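Local coordinates for oxysterol-binding protein homolog 1 (Saccharomyces cerevisiae, PDB 5H28) that transfers sterols and other lipids between membranes, its N-terminal ankyrin-repeat part, present here, targeting it to the nucleus-vacuole junction through NVJ1, at residues Ile244-Lys247 with Lys248-Glu251; Ser119-Ala123 with Ile124-Lys128; Thr188-His191 with Glu192-Lys196. One frame throughout, in Å; residues are numbered along the deposited sequence.

Contact 1 of 3, residues Ile244-Lys247 with Lys248-Glu251; sequences IELK and KLLE
K247 and E251, one helical turn apart on the partly exposed flank of helix 241-256, meet with their chains crossing obliquely. The lysine runs straight out, with CG anti to its backbone N (chi1 -178°) and every later torsion extended. E251 starts the other way, with CG beside its own N (chi1 -74°), which lays the chain back over the preceding turn: E251 CG comes 3.2 Å from K247 O. The carboxylate therefore meets the lysine along its methylenes rather than at the ammonium. E251 OE1 lies 3.1 Å from K247 CE. K247 NZ is 4.3 Å from E251 OE1, too far for a salt bridge, so any attraction between the two charges is probably only general and electrostatic.

I244 and K248 form a different kind of pair, lying side by side and pointing the same way. K248 is bent at its second and fourth torsions, and NZ ends 4.1 Å from I244 CG2; that ammonium also makes a weak hydrogen bond to N232 OD1.

On the leucine side, L246 meets both L249 and L250, one turn further on, with L246 CD1 4.4 Å from L249 CD2 and L246 CG just as far from L250 CD1. E245 carries its carboxylate to R203 of helix 199-207 in a salt bridge. Beneath all of this run the four i to i+4 backbone bonds, from K248 N, L249 N, L250 N and E251 N back to the carbonyls of I244, E245, L246 and K247. This is an amphipathic helix: L246 and L249 touch helix 199-207, and L246 and L250 touch V194 of helix 189-196, in the packed-helix architecture of an ankyrin-repeat domain.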
ATOM      1  N   ILE A 244     -25.917 -20.906 -13.634  1.00  9.30           N
ATOM      2  CA  ILE A 244     -26.800 -20.885 -12.481  1.00  9.33           C
ATOM      3  C   ILE A 244     -25.975 -20.578 -11.232  1.00  9.83           C
ATOM      4  O   ILE A 244     -26.383 -19.775 -10.392  1.00 10.90           O
ATOM      5  CB  ILE A 244     -27.527 -22.240 -12.311  1.00  8.30           C
ATOM      6  CG1 ILE A 244     -28.510 -22.442 -13.467  1.00  8.62           C
ATOM      7  CG2 ILE A 244     -28.259 -22.279 -10.978  1.00 10.18           C
ATOM      8  CD1 ILE A 244     -29.178 -23.802 -13.480  1.00 10.52           C
ATOM      9  N   GLU A 245     -24.811 -21.212 -11.117  1.00  9.67           N
ATOM     10  CA  GLU A 245     -23.929 -20.997  -9.974  1.00 10.86           C
ATOM     11  C   GLU A 245     -23.519 -19.530  -9.902  1.00 11.53           C
ATOM     12  O   GLU A 245     -23.531 -18.915  -8.834  1.00 12.30           O
ATOM     13  CB  GLU A 245     -22.673 -21.868 -10.100  1.00 12.48           C
ATOM     14  CG  GLU A 245     -21.787 -21.860  -8.854  1.00 14.53           C
ATOM     15  CD  GLU A 245     -20.467 -22.596  -9.045  1.00 16.39           C
ATOM     16  OE1 GLU A 245     -20.408 -23.528  -9.871  1.00 19.04           O
ATOM     17  OE2 GLU A 245     -19.491 -22.247  -8.351  1.00 18.11           O
ATOM     18  N   LEU A 246     -23.161 -18.974 -11.052  1.00 11.51           N
ATOM     19  CA  LEU A 246     -22.731 -17.588 -11.140  1.00 11.05           C
ATOM     20  C   LEU A 246     -23.855 -16.622 -10.752  1.00 11.30           C
ATOM     21  O   LEU A 246     -23.627 -15.639 -10.042  1.00 11.76           O
ATOM     22  CB  LEU A 246     -22.241 -17.300 -12.561  1.00 13.79           C
ATOM     23  CG  LEU A 246     -21.460 -16.009 -12.788  1.00 16.28           C
ATOM     24  CD1 LEU A 246     -20.305 -15.926 -11.803  1.00 16.74           C
ATOM     25  CD2 LEU A 246     -20.945 -15.976 -14.219  1.00 17.75           C
ATOM     26  N   LYS A 247     -25.065 -16.903 -11.221  1.00 10.34           N
ATOM     27  CA  LYS A 247     -26.213 -16.061 -10.905  1.00 10.59           C
ATOM     28  C   LYS A 247     -26.478 -16.107  -9.404  1.00 12.18           C
ATOM     29  O   LYS A 247     -26.684 -15.071  -8.767  1.00 12.15           O
ATOM     30  CB  LYS A 247     -27.448 -16.545 -11.671  1.00 12.98           C
ATOM     31  CG  LYS A 247     -28.698 -15.710 -11.441  1.00 17.82           C
ATOM     32  CD  LYS A 247     -29.851 -16.203 -12.300  1.00 22.38           C
ATOM     33  CE  LYS A 247     -31.088 -15.337 -12.127  1.00 25.48           C
ATOM     34  NZ  LYS A 247     -32.214 -15.790 -12.992  1.00 27.31           N
ATOM     35  N   LYS A 248     -26.465 -17.311  -8.839  1.00 12.67           N
ATOM     36  CA  LYS A 248     -26.696 -17.488  -7.410  1.00 13.79           C
ATOM     37  C   LYS A 248     -25.631 -16.773  -6.583  1.00 12.97           C
ATOM     38  O   LYS A 248     -25.939 -16.163  -5.559  1.00 12.66           O
ATOM     39  CB  LYS A 248     -26.713 -18.980  -7.063  1.00 16.49           C
ATOM     40  CG  LYS A 248     -27.917 -19.723  -7.616  1.00 21.39           C
ATOM     41  CD  LYS A 248     -29.198 -19.232  -6.959  1.00 25.36           C
ATOM     42  CE  LYS A 248     -30.429 -19.877  -7.569  1.00 27.31           C
ATOM     43  NZ  LYS A 248     -30.605 -19.497  -8.997  1.00 30.66           N
ATOM     44  N   LEU A 249     -24.381 -16.857  -7.027  1.00 11.86           N
ATOM     45  CA  LEU A 249     -23.271 -16.209  -6.332  1.00 12.01           C
ATOM     46  C   LEU A 249     -23.461 -14.697  -6.277  1.00 11.39           C
ATOM     47  O   LEU A 249     -23.335 -14.077  -5.221  1.00 11.97           O
ATOM     48  CB  LEU A 249     -21.946 -16.521  -7.037  1.00 11.60           C
ATOM     49  CG  LEU A 249     -20.745 -15.673  -6.604  1.00 11.14           C
ATOM     50  CD1 LEU A 249     -20.406 -15.953  -5.148  1.00 14.57           C
ATOM     51  CD2 LEU A 249     -19.554 -15.983  -7.496  1.00 11.93           C
ATOM     52  N   LEU A 250     -23.765 -14.103  -7.421  1.00 11.19           N
ATOM     53  CA  LEU A 250     -23.953 -12.663  -7.483  1.00 10.67           C
ATOM     54  C   LEU A 250     -25.201 -12.197  -6.735  1.00 11.56           C
ATOM     55  O   LEU A 250     -25.213 -11.103  -6.172  1.00 10.96           O
ATOM     56  CB  LEU A 250     -23.983 -12.206  -8.942  1.00  9.86           C
ATOM     57  CG  LEU A 250     -22.638 -12.430  -9.643  1.00 10.97           C
ATOM     58  CD1 LEU A 250     -22.776 -12.186 -11.133  1.00  9.53           C
ATOM     59  CD2 LEU A 250     -21.588 -11.502  -9.040  1.00 12.04           C
ATOM     60  N   GLU A 251     -26.248 -13.016  -6.721  1.00 11.80           N
ATOM     61  CA  GLU A 251     -27.465 -12.643  -6.004  1.00 12.02           C
ATOM     62  C   GLU A 251     -27.181 -12.627  -4.508  1.00 12.15           C
ATOM     63  O   GLU A 251     -27.614 -11.722  -3.790  1.00 12.36           O
ATOM     64  CB  GLU A 251     -28.600 -13.618  -6.333  1.00 12.67           C
ATOM     65  CG  GLU A 251     -29.180 -13.402  -7.723  1.00 15.37           C
ATOM     66  CD  GLU A 251     -30.188 -14.458  -8.130  1.00 18.57           C
ATOM     67  OE1 GLU A 251     -30.833 -14.275  -9.185  1.00 21.22           O
ATOM     68  OE2 GLU A 251     -30.333 -15.469  -7.409  1.00 19.92           O
TER

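Contact 2 of 3, residues Ser119-Ala123 with Ile124-Lys128; sequences SHLQA and IEMCK
E125 reaches back three residues to Q122, and its conformation is what makes that possible. CG stands beside the backbone N (chi1 -56°) and the chain runs out extended from there, bringing E125 OE2 2.8 Å from Q122 N. The bond is nearly straight at the hydrogen (171°), although the N-H arrives from above the carboxylate plane. A water also joins E125 OE2 to H120 O, so this oxygen is gripped twice. The other oxygen, OE1, rests 3.4 Å from L121 CD2.

Under the side chain the backbone makes two overlapping turns of helical conformation, E125 N bonding to Q122 O (3.0 Å) and M126 N to A123 O (2.9 Å). They form a short winding in the loop between helices 99-106 and 130-156 of the ankyrin-repeat domain.

M126 is coiled, bent at its second and third torsions, and its sulfur comes 4.2 Å from L121 CD1; the two chains cross at about a right angle. M126 CB presses on A123 O at 3.2 Å. Q122 is extended beyond CG and carries its amide perpendicular to the E125 carboxylate (planes 89° apart), with OE1 taken by R140 NH2. A123 is buried, its methyl group meeting L90 and H91 of helix 89-95 and M136 of helix 130-156.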
ATOM      1  N   SER A 119      -4.053  15.708  10.745  1.00  7.23           N
ATOM      2  CA  SER A 119      -4.774  16.794  10.085  1.00  8.11           C
ATOM      3  C   SER A 119      -5.396  16.316   8.772  1.00  7.96           C
ATOM      4  O   SER A 119      -5.899  17.117   7.986  1.00  8.64           O
ATOM      5  CB  SER A 119      -3.839  17.979   9.813  1.00  9.51           C
ATOM      6  OG  SER A 119      -3.599  18.723  10.996  1.00 11.84           O
ATOM      7  N   HIS A 120      -5.350  15.003   8.555  1.00  7.49           N
ATOM      8  CA  HIS A 120      -5.914  14.365   7.368  1.00  8.40           C
ATOM      9  C   HIS A 120      -5.178  14.714   6.075  1.00  8.11           C
ATOM     10  O   HIS A 120      -5.766  14.731   4.993  1.00  9.43           O
ATOM     11  CB  HIS A 120      -7.404  14.718   7.254  1.00  8.56           C
ATOM     12  CG  HIS A 120      -8.167  14.502   8.526  1.00  7.06           C
ATOM     13  ND1 HIS A 120      -8.631  15.541   9.305  1.00 11.41           N
ATOM     14  CD2 HIS A 120      -8.508  13.364   9.175  1.00  6.83           C
ATOM     15  CE1 HIS A 120      -9.224  15.051  10.379  1.00  6.11           C
ATOM     16  NE2 HIS A 120      -9.164  13.732  10.324  1.00  9.60           N
ATOM     17  N   LEU A 121      -3.879  14.961   6.193  1.00  7.24           N
ATOM     18  CA  LEU A 121      -3.069  15.318   5.037  1.00  5.76           C
ATOM     19  C   LEU A 121      -2.104  14.233   4.596  1.00  6.98           C
ATOM     20  O   LEU A 121      -1.536  13.515   5.424  1.00  6.24           O
ATOM     21  CB  LEU A 121      -2.259  16.580   5.339  1.00  9.19           C
ATOM     22  CG  LEU A 121      -3.044  17.857   5.633  1.00  9.84           C
ATOM     23  CD1 LEU A 121      -2.113  18.928   6.185  1.00 14.13           C
ATOM     24  CD2 LEU A 121      -3.722  18.323   4.357  1.00 13.47           C
ATOM     25  N   GLN A 122      -1.924  14.126   3.283  1.00  6.63           N
ATOM     26  CA  GLN A 122      -0.968  13.181   2.717  1.00  7.30           C
ATOM     27  C   GLN A 122       0.337  13.957   2.620  1.00  5.99           C
ATOM     28  O   GLN A 122       0.330  15.185   2.643  1.00  7.73           O
ATOM     29  CB  GLN A 122      -1.397  12.729   1.323  1.00  9.24           C
ATOM     30  CG  GLN A 122      -2.471  11.661   1.325  1.00 10.38           C
ATOM     31  CD  GLN A 122      -2.828  11.196  -0.073  1.00 13.06           C
ATOM     32  OE1 GLN A 122      -1.965  11.098  -0.947  1.00 15.62           O
ATOM     33  NE2 GLN A 122      -4.103  10.893  -0.289  1.00 15.13           N
ATOM     34  N   ALA A 123       1.450  13.245   2.507  1.00  6.49           N
ATOM     35  CA  ALA A 123       2.753  13.895   2.422  1.00  5.05           C
ATOM     36  C   ALA A 123       2.835  14.929   1.304  1.00  5.83           C
ATOM     37  O   ALA A 123       3.406  15.999   1.496  1.00  6.50           O
ATOM     38  CB  ALA A 123       3.847  12.845   2.240  1.00  6.54           C
ATOM     39  N   ILE A 124       2.256  14.627   0.147  1.00  5.94           N
ATOM     40  CA  ILE A 124       2.326  15.567  -0.970  1.00  7.65           C
ATOM     41  C   ILE A 124       1.710  16.922  -0.631  1.00  7.64           C
ATOM     42  O   ILE A 124       2.150  17.954  -1.141  1.00  9.02           O
ATOM     43  CB  ILE A 124       1.654  14.987  -2.243  1.00  7.62           C
ATOM     44  CG1 ILE A 124       1.844  15.958  -3.413  1.00  7.68           C
ATOM     45  CG2 ILE A 124       0.181  14.699  -1.984  1.00 10.82           C
ATOM     46  CD1 ILE A 124       1.394  15.407  -4.753  1.00 10.44           C
ATOM     47  N   GLU A 125       0.710  16.919   0.245  1.00  7.87           N
ATOM     48  CA  GLU A 125       0.045  18.153   0.647  1.00  8.85           C
ATOM     49  C   GLU A 125       0.864  18.960   1.646  1.00  9.63           C
ATOM     50  O   GLU A 125       0.487  20.079   1.996  1.00 10.60           O
ATOM     51  CB  GLU A 125      -1.318  17.842   1.259  1.00  9.48           C
ATOM     52  CG  GLU A 125      -2.230  17.031   0.368  1.00 11.23           C
ATOM     53  CD  GLU A 125      -3.532  16.698   1.054  1.00 12.11           C
ATOM     54  OE1 GLU A 125      -4.430  17.568   1.104  1.00 15.85           O
ATOM     55  OE2 GLU A 125      -3.648  15.569   1.564  1.00 11.97           O
ATOM     56  N   MET A 126       1.976  18.395   2.110  1.00  9.06           N
ATOM     57  CA  MET A 126       2.842  19.085   3.064  1.00  8.15           C
ATOM     58  C   MET A 126       3.839  19.979   2.331  1.00  9.60           C
ATOM     59  O   MET A 126       4.477  20.837   2.939  1.00 10.13           O
ATOM     60  CB  MET A 126       3.630  18.076   3.908  1.00  8.68           C
ATOM     61  CG  MET A 126       2.790  17.102   4.719  1.00  8.24           C
ATOM     62  SD  MET A 126       1.909  17.867   6.094  1.00 12.36           S
ATOM     63  CE  MET A 126       3.256  18.106   7.278  1.00 14.01           C
ATOM     64  N   CYS A 127       3.972  19.772   1.025  1.00 10.03           N
ATOM     65  CA  CYS A 127       4.916  20.543   0.222  1.00 10.71           C
ATOM     66  C   CYS A 127       4.612  22.026   0.085  1.00 11.35           C
ATOM     67  O   CYS A 127       3.494  22.418  -0.250  1.00 12.84           O
ATOM     68  CB  CYS A 127       5.021  19.968  -1.193  1.00 10.28           C
ATOM     69  SG  CYS A 127       5.701  18.318  -1.335  1.00 12.11           S
ATOM     70  N   LYS A 128       5.627  22.843   0.347  1.00 12.64           N
ATOM     71  CA  LYS A 128       5.518  24.281   0.186  1.00 14.36           C
ATOM     72  C   LYS A 128       6.120  24.506  -1.199  1.00 11.79           C
ATOM     73  O   LYS A 128       5.707  25.396  -1.942  1.00 13.18           O
ATOM     74  CB  LYS A 128       6.347  25.005   1.246  1.00 16.41           C
ATOM     75  CG  LYS A 128       6.206  26.517   1.232  1.00 23.19           C
ATOM     76  CD  LYS A 128       7.068  27.149   2.316  1.00 25.45           C
ATOM     77  CE  LYS A 128       6.915  28.660   2.338  1.00 28.83           C
ATOM     78  NZ  LYS A 128       5.503  29.066   2.585  1.00 30.93           N
TER
HETATM   79  O   HOH W   1      -5.542  14.050   2.329  1.00 15.49           O

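Contact 3 of 3, residues Thr188-His191 with Glu192-Lys196; sequences TVLH and EFVKK
V189 and F193 meet at the ring edge: V189 CG2 lies in the plane of the phenyl group, 3.7 Å from F193 CE2. V189 O also lies near that plane at the edge, 3.4 Å from F193 CD2. In the valine, chi1 of 70° puts CG2 anti to the backbone N, and this is the methyl that meets the ring. On another side of the turn L190 CD1 touches V194 CG2 at 4.2 Å, and V194 CG2 also packs 3.3 Å from L190 O.

With CG beside its backbone N (chi1 -66°), E192 lays CG 3.4 Å from T188 O, and the bend at the second torsion then turns the carboxylate to K195 and a water. Its OE2 takes a 2.7 Å salt bridge from K195 NZ, arriving on the syn side 28° out of the carboxylate plane, and shares the water with T188 N. K195 bends at its third torsion to get there, laying CE 3.5 Å from H191 O. The water links the carboxylate to the backbone just before the helix.

These groups are set by the helix itself, with E192 N, F193 N, V194 N and K195 N bonded to the carbonyls of T188, V189, L190 and H191. T188-H191 reads TVLH, a variant of the ankyrin TPLH signature. T188 is at the N-cap position, though its side chain makes no capping bond, and H191 NE2 is held by K214 O.

Helix 199-207 packs on V189, L190 and F193. F151 and F155 of helix 130-156 meet V189, and V194 faces helix 241-256.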
ATOM      1  N   THR A 188     -13.718  -3.382 -15.749  1.00  6.82           N
ATOM      2  CA  THR A 188     -13.728  -3.637 -14.313  1.00  7.45           C
ATOM      3  C   THR A 188     -13.545  -5.147 -14.149  1.00  6.83           C
ATOM      4  O   THR A 188     -14.215  -5.948 -14.810  1.00  6.98           O
ATOM      5  CB  THR A 188     -15.042  -3.135 -13.703  1.00  9.06           C
ATOM      6  OG1 THR A 188     -15.169  -1.734 -13.980  1.00 12.65           O
ATOM      7  CG2 THR A 188     -15.055  -3.343 -12.197  1.00 10.51           C
ATOM      8  N   VAL A 189     -12.642  -5.529 -13.255  1.00  6.39           N
ATOM      9  CA  VAL A 189     -12.283  -6.929 -13.090  1.00  6.41           C
ATOM     10  C   VAL A 189     -13.378  -7.953 -12.792  1.00  6.09           C
ATOM     11  O   VAL A 189     -13.416  -9.003 -13.433  1.00  7.09           O
ATOM     12  CB  VAL A 189     -11.113  -7.061 -12.076  1.00  7.53           C
ATOM     13  CG1 VAL A 189     -11.579  -6.739 -10.674  1.00  9.08           C
ATOM     14  CG2 VAL A 189     -10.502  -8.452 -12.166  1.00  8.60           C
ATOM     15  N   LEU A 190     -14.268  -7.678 -11.846  1.00  5.54           N
ATOM     16  CA  LEU A 190     -15.321  -8.647 -11.556  1.00  6.08           C
ATOM     17  C   LEU A 190     -16.143  -8.922 -12.812  1.00  7.55           C
ATOM     18  O   LEU A 190     -16.383 -10.079 -13.164  1.00  6.42           O
ATOM     19  CB  LEU A 190     -16.235  -8.149 -10.424  1.00  6.10           C
ATOM     20  CG  LEU A 190     -17.402  -9.076 -10.054  1.00  6.64           C
ATOM     21  CD1 LEU A 190     -16.889 -10.496  -9.808  1.00  8.18           C
ATOM     22  CD2 LEU A 190     -18.123  -8.527  -8.820  1.00  9.46           C
ATOM     23  N   HIS A 191     -16.561  -7.857 -13.492  1.00  7.03           N
ATOM     24  CA  HIS A 191     -17.352  -7.994 -14.710  1.00  7.26           C
ATOM     25  C   HIS A 191     -16.652  -8.877 -15.739  1.00  6.65           C
ATOM     26  O   HIS A 191     -17.279  -9.740 -16.358  1.00  5.91           O
ATOM     27  CB  HIS A 191     -17.624  -6.617 -15.315  1.00  7.13           C
ATOM     28  CG  HIS A 191     -18.270  -5.661 -14.362  1.00  7.88           C
ATOM     29  ND1 HIS A 191     -17.667  -5.266 -13.188  1.00  7.86           N
ATOM     30  CD2 HIS A 191     -19.466  -5.028 -14.405  1.00  8.60           C
ATOM     31  CE1 HIS A 191     -18.464  -4.428 -12.548  1.00  8.42           C
ATOM     32  NE2 HIS A 191     -19.562  -4.267 -13.264  1.00  9.23           N
ATOM     33  N   GLU A 192     -15.352  -8.667 -15.911  1.00  6.47           N
ATOM     34  CA  GLU A 192     -14.601  -9.452 -16.875  1.00  6.78           C
ATOM     35  C   GLU A 192     -14.594 -10.933 -16.537  1.00  6.90           C
ATOM     36  O   GLU A 192     -14.685 -11.766 -17.431  1.00  7.61           O
ATOM     37  CB  GLU A 192     -13.171  -8.927 -16.995  1.00  8.82           C
ATOM     38  CG  GLU A 192     -13.107  -7.525 -17.577  1.00 13.44           C
ATOM     39  CD  GLU A 192     -13.934  -7.392 -18.842  1.00 13.93           C
ATOM     40  OE1 GLU A 192     -13.664  -8.132 -19.811  1.00 14.28           O
ATOM     41  OE2 GLU A 192     -14.856  -6.551 -18.874  1.00 15.42           O
ATOM     42  N   PHE A 193     -14.511 -11.278 -15.256  1.00  7.05           N
ATOM     43  CA  PHE A 193     -14.507 -12.690 -14.907  1.00  6.02           C
ATOM     44  C   PHE A 193     -15.894 -13.309 -14.904  1.00  5.63           C
ATOM     45  O   PHE A 193     -16.035 -14.526 -14.994  1.00  6.41           O
ATOM     46  CB  PHE A 193     -13.759 -12.910 -13.593  1.00  7.22           C
ATOM     47  CG  PHE A 193     -12.272 -12.923 -13.775  1.00  6.60           C
ATOM     48  CD1 PHE A 193     -11.631 -14.058 -14.270  1.00  8.10           C
ATOM     49  CD2 PHE A 193     -11.518 -11.779 -13.540  1.00  9.20           C
ATOM     50  CE1 PHE A 193     -10.269 -14.051 -14.534  1.00  8.31           C
ATOM     51  CE2 PHE A 193     -10.150 -11.759 -13.803  1.00  8.05           C
ATOM     52  CZ  PHE A 193      -9.522 -12.899 -14.302  1.00  9.00           C
ATOM     53  N   VAL A 194     -16.923 -12.474 -14.818  1.00  6.12           N
ATOM     54  CA  VAL A 194     -18.284 -12.985 -14.897  1.00  5.63           C
ATOM     55  C   VAL A 194     -18.459 -13.414 -16.361  1.00  7.99           C
ATOM     56  O   VAL A 194     -18.985 -14.495 -16.652  1.00  7.14           O
ATOM     57  CB  VAL A 194     -19.317 -11.895 -14.534  1.00  5.58           C
ATOM     58  CG1 VAL A 194     -20.712 -12.337 -14.948  1.00  8.79           C
ATOM     59  CG2 VAL A 194     -19.293 -11.646 -13.033  1.00  8.17           C
ATOM     60  N   LYS A 195     -17.990 -12.574 -17.280  1.00  7.64           N
ATOM     61  CA  LYS A 195     -18.076 -12.883 -18.705  1.00  8.40           C
ATOM     62  C   LYS A 195     -17.213 -14.095 -19.058  1.00  8.13           C
ATOM     63  O   LYS A 195     -17.565 -14.874 -19.947  1.00  8.92           O
ATOM     64  CB  LYS A 195     -17.662 -11.666 -19.541  1.00 10.44           C
ATOM     65  CG  LYS A 195     -18.678 -10.527 -19.460  1.00 13.77           C
ATOM     66  CD  LYS A 195     -18.295  -9.315 -20.295  1.00 16.26           C
ATOM     67  CE  LYS A 195     -17.151  -8.530 -19.670  1.00 17.30           C
ATOM     68  NZ  LYS A 195     -16.911  -7.255 -20.407  1.00 17.97           N
ATOM     69  N   LYS A 196     -16.098 -14.264 -18.346  1.00  7.86           N
ATOM     70  CA  LYS A 196     -15.192 -15.389 -18.582  1.00  8.44           C
ATOM     71  C   LYS A 196     -15.791 -16.668 -17.991  1.00  9.31           C
ATOM     72  O   LYS A 196     -15.407 -17.776 -18.367  1.00 10.04           O
ATOM     73  CB  LYS A 196     -13.823 -15.107 -17.944  1.00  9.24           C
ATOM     74  CG  LYS A 196     -12.673 -15.986 -18.446  1.00  8.18           C
ATOM     75  CD  LYS A 196     -11.350 -15.564 -17.808  1.00 10.96           C
ATOM     76  CE  LYS A 196     -10.145 -16.212 -18.489  1.00 12.72           C
ATOM     77  NZ  LYS A 196     -10.143 -17.694 -18.372  1.00 14.39           N
TER
HETATM   78  O   HOH W   2     -15.903  -4.327 -17.440  1.00 11.88           O

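From the N terminus, contact 2 comes first, a short helical turn in the loop that leads from helix 99-106 into the long helix 130-156. Contact 3 follows, taking in helix 189-196 and T188 before it, and contact 1 lies in helix 241-256 near the C-terminal end. All three are local and in series; none encloses or crosses another. Contacts 1 and 3 touch, with centres 13 Å apart: L246 CD2 is 3.5 Å from V194 O, tying helix 241-256 to helix 189-196. Contact 2 stands apart, about 30 Å from contact 1 by nearest atoms. Helix 130-156 spans the divide, packing on A123 and C127 at one end and V189 at the other.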